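Local coordinates for putative uncharacterized protein (Streptococcus pneumoniae, PDB 3NZ3), which probably binds mucin through this domain of a cell-wall-attached surface protein, and so is likely to serve in bacterial adhesion, at residues R24-V29 with I103-D108. Sequence-based numbering, arbitrary orientation.
Sequences RIIHYV and ITVRYD
Ile25, His27 and Val29 join Ile103, Val105 and Tyr107 through a ladder that illustrates how parallel strands are paired. His27 bonds through N to Ile103 O and through O to Val105 N, spanning Thr104; Val29 likewise spans Arg106 through Val105 O and Tyr107 N, the last bond, to Val29 O, measuring 2.8 Å. Ile103 N on Ile25 O completes this alternate-residue pattern of parallel strands. Several carbonyls take a second, CA-H...O contact, as between Ile26 CA and Ile103 O at 3.2 Å. The tightly packed face carries Ile26, Tyr28, Ile103, Val105 and Tyr107. Ile103 CD1 lies 3.7 Å from Arg24 CD. Tyr28 lies alongside Val105, its CD2 3.6 Å from Val105 CB, while the same CD2 meets the Tyr107 ring edge in plane, 3.8 Å from Tyr107 CE1. With CG1 anti to the backbone N (chi1 177°), Val105 turns CG2 back toward Ile26 CG2, 3.8 Å away. Strands 68-74 and 88-94 pack on this side, and Tyr107 OH is hydrogen-bonded to Gly76 O. The opposite face is more polar and partly open to solvent. Buried Val29 is its one tight point, CG2 lying 3.5 Å from Thr104 CG2; around it Arg106 is exposed and His27 and Thr104 partly so. Thr104 OG1 lies at the His27 ring edge, 4.0 Å from His27 CD2, and His27 ND1 is hydrogen-bonded to Asp40 OD1. Strand 101-107 is thus added parallel to strand 14-30, as an outermost strand of the mixed sheet in this Ig-like, all-beta mucin-binding domain.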
ATOM      1  N   ARG A  24      -0.672   1.343   0.068  1.00 18.40           N
ATOM      2  CA  ARG A  24      -1.881   0.570   0.293  1.00 18.12           C
ATOM      3  C   ARG A  24      -2.454   0.878   1.670  1.00 18.10           C
ATOM      4  O   ARG A  24      -1.747   0.825   2.687  1.00 17.55           O
ATOM      5  CB  ARG A  24      -1.632  -0.934   0.154  1.00 18.52           C
ATOM      6  CG  ARG A  24      -2.896  -1.776   0.390  1.00 18.66           C
ATOM      7  CD  ARG A  24      -2.702  -3.230  -0.031  1.00 19.66           C
ATOM      8  NE  ARG A  24      -1.866  -3.975   0.909  1.00 21.12           N
ATOM      9  CZ  ARG A  24      -1.536  -5.256   0.770  1.00 21.55           C
ATOM     10  NH1 ARG A  24      -1.975  -5.957  -0.275  1.00 21.46           N
ATOM     11  NH2 ARG A  24      -0.771  -5.842   1.682  1.00 21.20           N
ATOM     12  N   ILE A  25      -3.740   1.196   1.693  1.00 17.64           N
ATOM     13  CA  ILE A  25      -4.451   1.387   2.951  1.00 17.94           C
ATOM     14  C   ILE A  25      -5.474   0.278   3.145  1.00 18.03           C
ATOM     15  O   ILE A  25      -6.244  -0.052   2.228  1.00 17.79           O
ATOM     16  CB  ILE A  25      -5.135   2.770   3.022  1.00 18.03           C
ATOM     17  CG1 ILE A  25      -4.084   3.881   2.871  1.00 18.42           C
ATOM     18  CG2 ILE A  25      -5.904   2.930   4.342  1.00 17.85           C
ATOM     19  CD1 ILE A  25      -4.656   5.278   2.653  1.00 20.26           C
ATOM     20  N   ILE A  26      -5.478  -0.302   4.342  1.00 17.96           N
ATOM     21  CA  ILE A  26      -6.490  -1.281   4.695  1.00 18.28           C
ATOM     22  C   ILE A  26      -7.423  -0.655   5.727  1.00 18.74           C
ATOM     23  O   ILE A  26      -6.965  -0.133   6.751  1.00 18.71           O
ATOM     24  CB  ILE A  26      -5.868  -2.593   5.233  1.00 18.31           C
ATOM     25  CG1 ILE A  26      -4.729  -3.051   4.316  1.00 18.38           C
ATOM     26  CG2 ILE A  26      -6.948  -3.685   5.371  1.00 18.71           C
ATOM     27  CD1 ILE A  26      -3.848  -4.145   4.899  1.00 19.76           C
ATOM     28  N   HIS A  27      -8.718  -0.678   5.428  1.00 18.76           N
ATOM     29  CA  HIS A  27      -9.754  -0.220   6.353  1.00 19.45           C
ATOM     30  C   HIS A  27     -10.456  -1.425   6.956  1.00 19.42           C
ATOM     31  O   HIS A  27     -10.567  -2.476   6.312  1.00 19.20           O
ATOM     32  CB  HIS A  27     -10.810   0.633   5.650  1.00 19.52           C
ATOM     33  CG  HIS A  27     -10.263   1.815   4.913  1.00 20.73           C
ATOM     34  ND1 HIS A  27      -9.756   2.925   5.554  1.00 22.27           N
ATOM     35  CD2 HIS A  27     -10.177   2.071   3.585  1.00 21.91           C
ATOM     36  CE1 HIS A  27      -9.371   3.811   4.652  1.00 22.96           C
ATOM     37  NE2 HIS A  27      -9.616   3.318   3.451  1.00 22.60           N
ATOM     38  N   TYR A  28     -10.947  -1.255   8.181  1.00 19.46           N
ATOM     39  CA  TYR A  28     -11.665  -2.309   8.901  1.00 19.63           C
ATOM     40  C   TYR A  28     -12.991  -1.731   9.370  1.00 20.08           C
ATOM     41  O   TYR A  28     -13.014  -0.838  10.221  1.00 20.02           O
ATOM     42  CB  TYR A  28     -10.846  -2.795  10.098  1.00 19.67           C
ATOM     43  CG  TYR A  28      -9.494  -3.357   9.719  1.00 19.94           C
ATOM     44  CD1 TYR A  28      -8.373  -2.532   9.632  1.00 20.16           C
ATOM     45  CD2 TYR A  28      -9.339  -4.711   9.434  1.00 20.03           C
ATOM     46  CE1 TYR A  28      -7.119  -3.047   9.271  1.00 20.02           C
ATOM     47  CE2 TYR A  28      -8.099  -5.238   9.077  1.00 20.46           C
ATOM     48  CZ  TYR A  28      -6.993  -4.396   8.993  1.00 20.63           C
ATOM     49  OH  TYR A  28      -5.767  -4.915   8.643  1.00 20.26           O
ATOM     50  N   VAL A  29     -14.093  -2.226   8.803  1.00 19.95           N
ATOM     51  CA  VAL A  29     -15.408  -1.641   9.073  1.00 20.01           C
ATOM     52  C   VAL A  29     -16.469  -2.664   9.483  1.00 20.13           C
ATOM     53  O   VAL A  29     -16.343  -3.865   9.225  1.00 19.72           O
ATOM     54  CB  VAL A  29     -15.946  -0.794   7.875  1.00 19.89           C
ATOM     55  CG1 VAL A  29     -14.940   0.287   7.447  1.00 19.63           C
ATOM     56  CG2 VAL A  29     -16.318  -1.680   6.687  1.00 20.72           C
ATOM     57  N   ILE A 103      -8.107  -1.382   0.592  1.00 24.30           N
ATOM     58  CA  ILE A 103      -8.806  -2.636   0.840  1.00 23.97           C
ATOM     59  C   ILE A 103      -9.671  -2.445   2.082  1.00 23.56           C
ATOM     60  O   ILE A 103      -9.229  -1.857   3.071  1.00 22.96           O
ATOM     61  CB  ILE A 103      -7.807  -3.810   1.015  1.00 24.24           C
ATOM     62  CG1 ILE A 103      -7.034  -4.042  -0.294  1.00 24.81           C
ATOM     63  CG2 ILE A 103      -8.523  -5.097   1.450  1.00 24.22           C
ATOM     64  CD1 ILE A 103      -5.927  -5.065  -0.204  1.00 27.44           C
ATOM     65  N   THR A 104     -10.913  -2.914   2.015  1.00 22.93           N
ATOM     66  CA  THR A 104     -11.818  -2.851   3.158  1.00 22.02           C
ATOM     67  C   THR A 104     -12.130  -4.257   3.646  1.00 21.87           C
ATOM     68  O   THR A 104     -12.642  -5.097   2.899  1.00 21.83           O
ATOM     69  CB  THR A 104     -13.114  -2.082   2.817  1.00 22.46           C
ATOM     70  OG1 THR A 104     -12.790  -0.729   2.469  1.00 20.53           O
ATOM     71  CG2 THR A 104     -14.076  -2.075   4.005  1.00 21.48           C
ATOM     72  N   VAL A 105     -11.773  -4.514   4.896  1.00 21.49           N
ATOM     73  CA  VAL A 105     -12.104  -5.755   5.570  1.00 21.57           C
ATOM     74  C   VAL A 105     -13.390  -5.498   6.353  1.00 22.21           C
ATOM     75  O   VAL A 105     -13.490  -4.508   7.081  1.00 22.11           O
ATOM     76  CB  VAL A 105     -10.955  -6.191   6.522  1.00 21.60           C
ATOM     77  CG1 VAL A 105     -11.316  -7.455   7.294  1.00 21.14           C
ATOM     78  CG2 VAL A 105      -9.649  -6.391   5.737  1.00 21.05           C
ATOM     79  N   ARG A 106     -14.374  -6.385   6.195  1.00 22.74           N
ATOM     80  CA  ARG A 106     -15.695  -6.185   6.800  1.00 23.20           C
ATOM     81  C   ARG A 106     -16.026  -7.207   7.879  1.00 23.45           C
ATOM     82  O   ARG A 106     -15.895  -8.420   7.671  1.00 22.93           O
ATOM     83  CB  ARG A 106     -16.786  -6.166   5.724  1.00 23.31           C
ATOM     84  CG  ARG A 106     -16.785  -4.898   4.897  1.00 24.30           C
ATOM     85  CD  ARG A 106     -17.758  -4.947   3.738  1.00 26.83           C
ATOM     86  NE  ARG A 106     -17.749  -3.677   3.010  1.00 28.86           N
ATOM     87  CZ  ARG A 106     -16.958  -3.405   1.971  1.00 29.88           C
ATOM     88  NH1 ARG A 106     -16.098  -4.310   1.522  1.00 28.93           N
ATOM     89  NH2 ARG A 106     -17.025  -2.216   1.381  1.00 29.90           N
ATOM     90  N   TYR A 107     -16.457  -6.693   9.034  1.00 24.16           N
ATOM     91  CA  TYR A 107     -16.874  -7.509  10.169  1.00 24.94           C
ATOM     92  C   TYR A 107     -18.377  -7.380  10.365  1.00 25.75           C
ATOM     93  O   TYR A 107     -18.938  -6.273  10.345  1.00 25.54           O
ATOM     94  CB  TYR A 107     -16.180  -7.068  11.463  1.00 25.09           C
ATOM     95  CG  TYR A 107     -14.674  -7.229  11.497  1.00 24.83           C
ATOM     96  CD1 TYR A 107     -13.843  -6.346  10.807  1.00 24.29           C
ATOM     97  CD2 TYR A 107     -14.079  -8.236  12.257  1.00 24.86           C
ATOM     98  CE1 TYR A 107     -12.448  -6.481  10.850  1.00 24.71           C
ATOM     99  CE2 TYR A 107     -12.692  -8.377  12.310  1.00 24.66           C
ATOM    100  CZ  TYR A 107     -11.885  -7.491  11.602  1.00 25.09           C
ATOM    101  OH  TYR A 107     -10.514  -7.621  11.649  1.00 24.85           O
ATOM    102  N   ASP A 108     -19.031  -8.515  10.563  1.00 26.44           N
ATOM    103  CA  ASP A 108     -20.457  -8.516  10.840  1.00 27.52           C
ATOM    104  C   ASP A 108     -20.648  -8.921  12.297  1.00 27.78           C
ATOM    105  O   ASP A 108     -19.993  -9.846  12.774  1.00 27.54           O
ATOM    106  CB  ASP A 108     -21.169  -9.483   9.897  1.00 27.97           C
ATOM    107  CG  ASP A 108     -22.629  -9.112   9.658  1.00 29.10           C
ATOM    108  OD1 ASP A 108     -23.068  -8.018  10.080  1.00 30.80           O
ATOM    109  OD2 ASP A 108     -23.337  -9.930   9.037  1.00 30.92           O
TER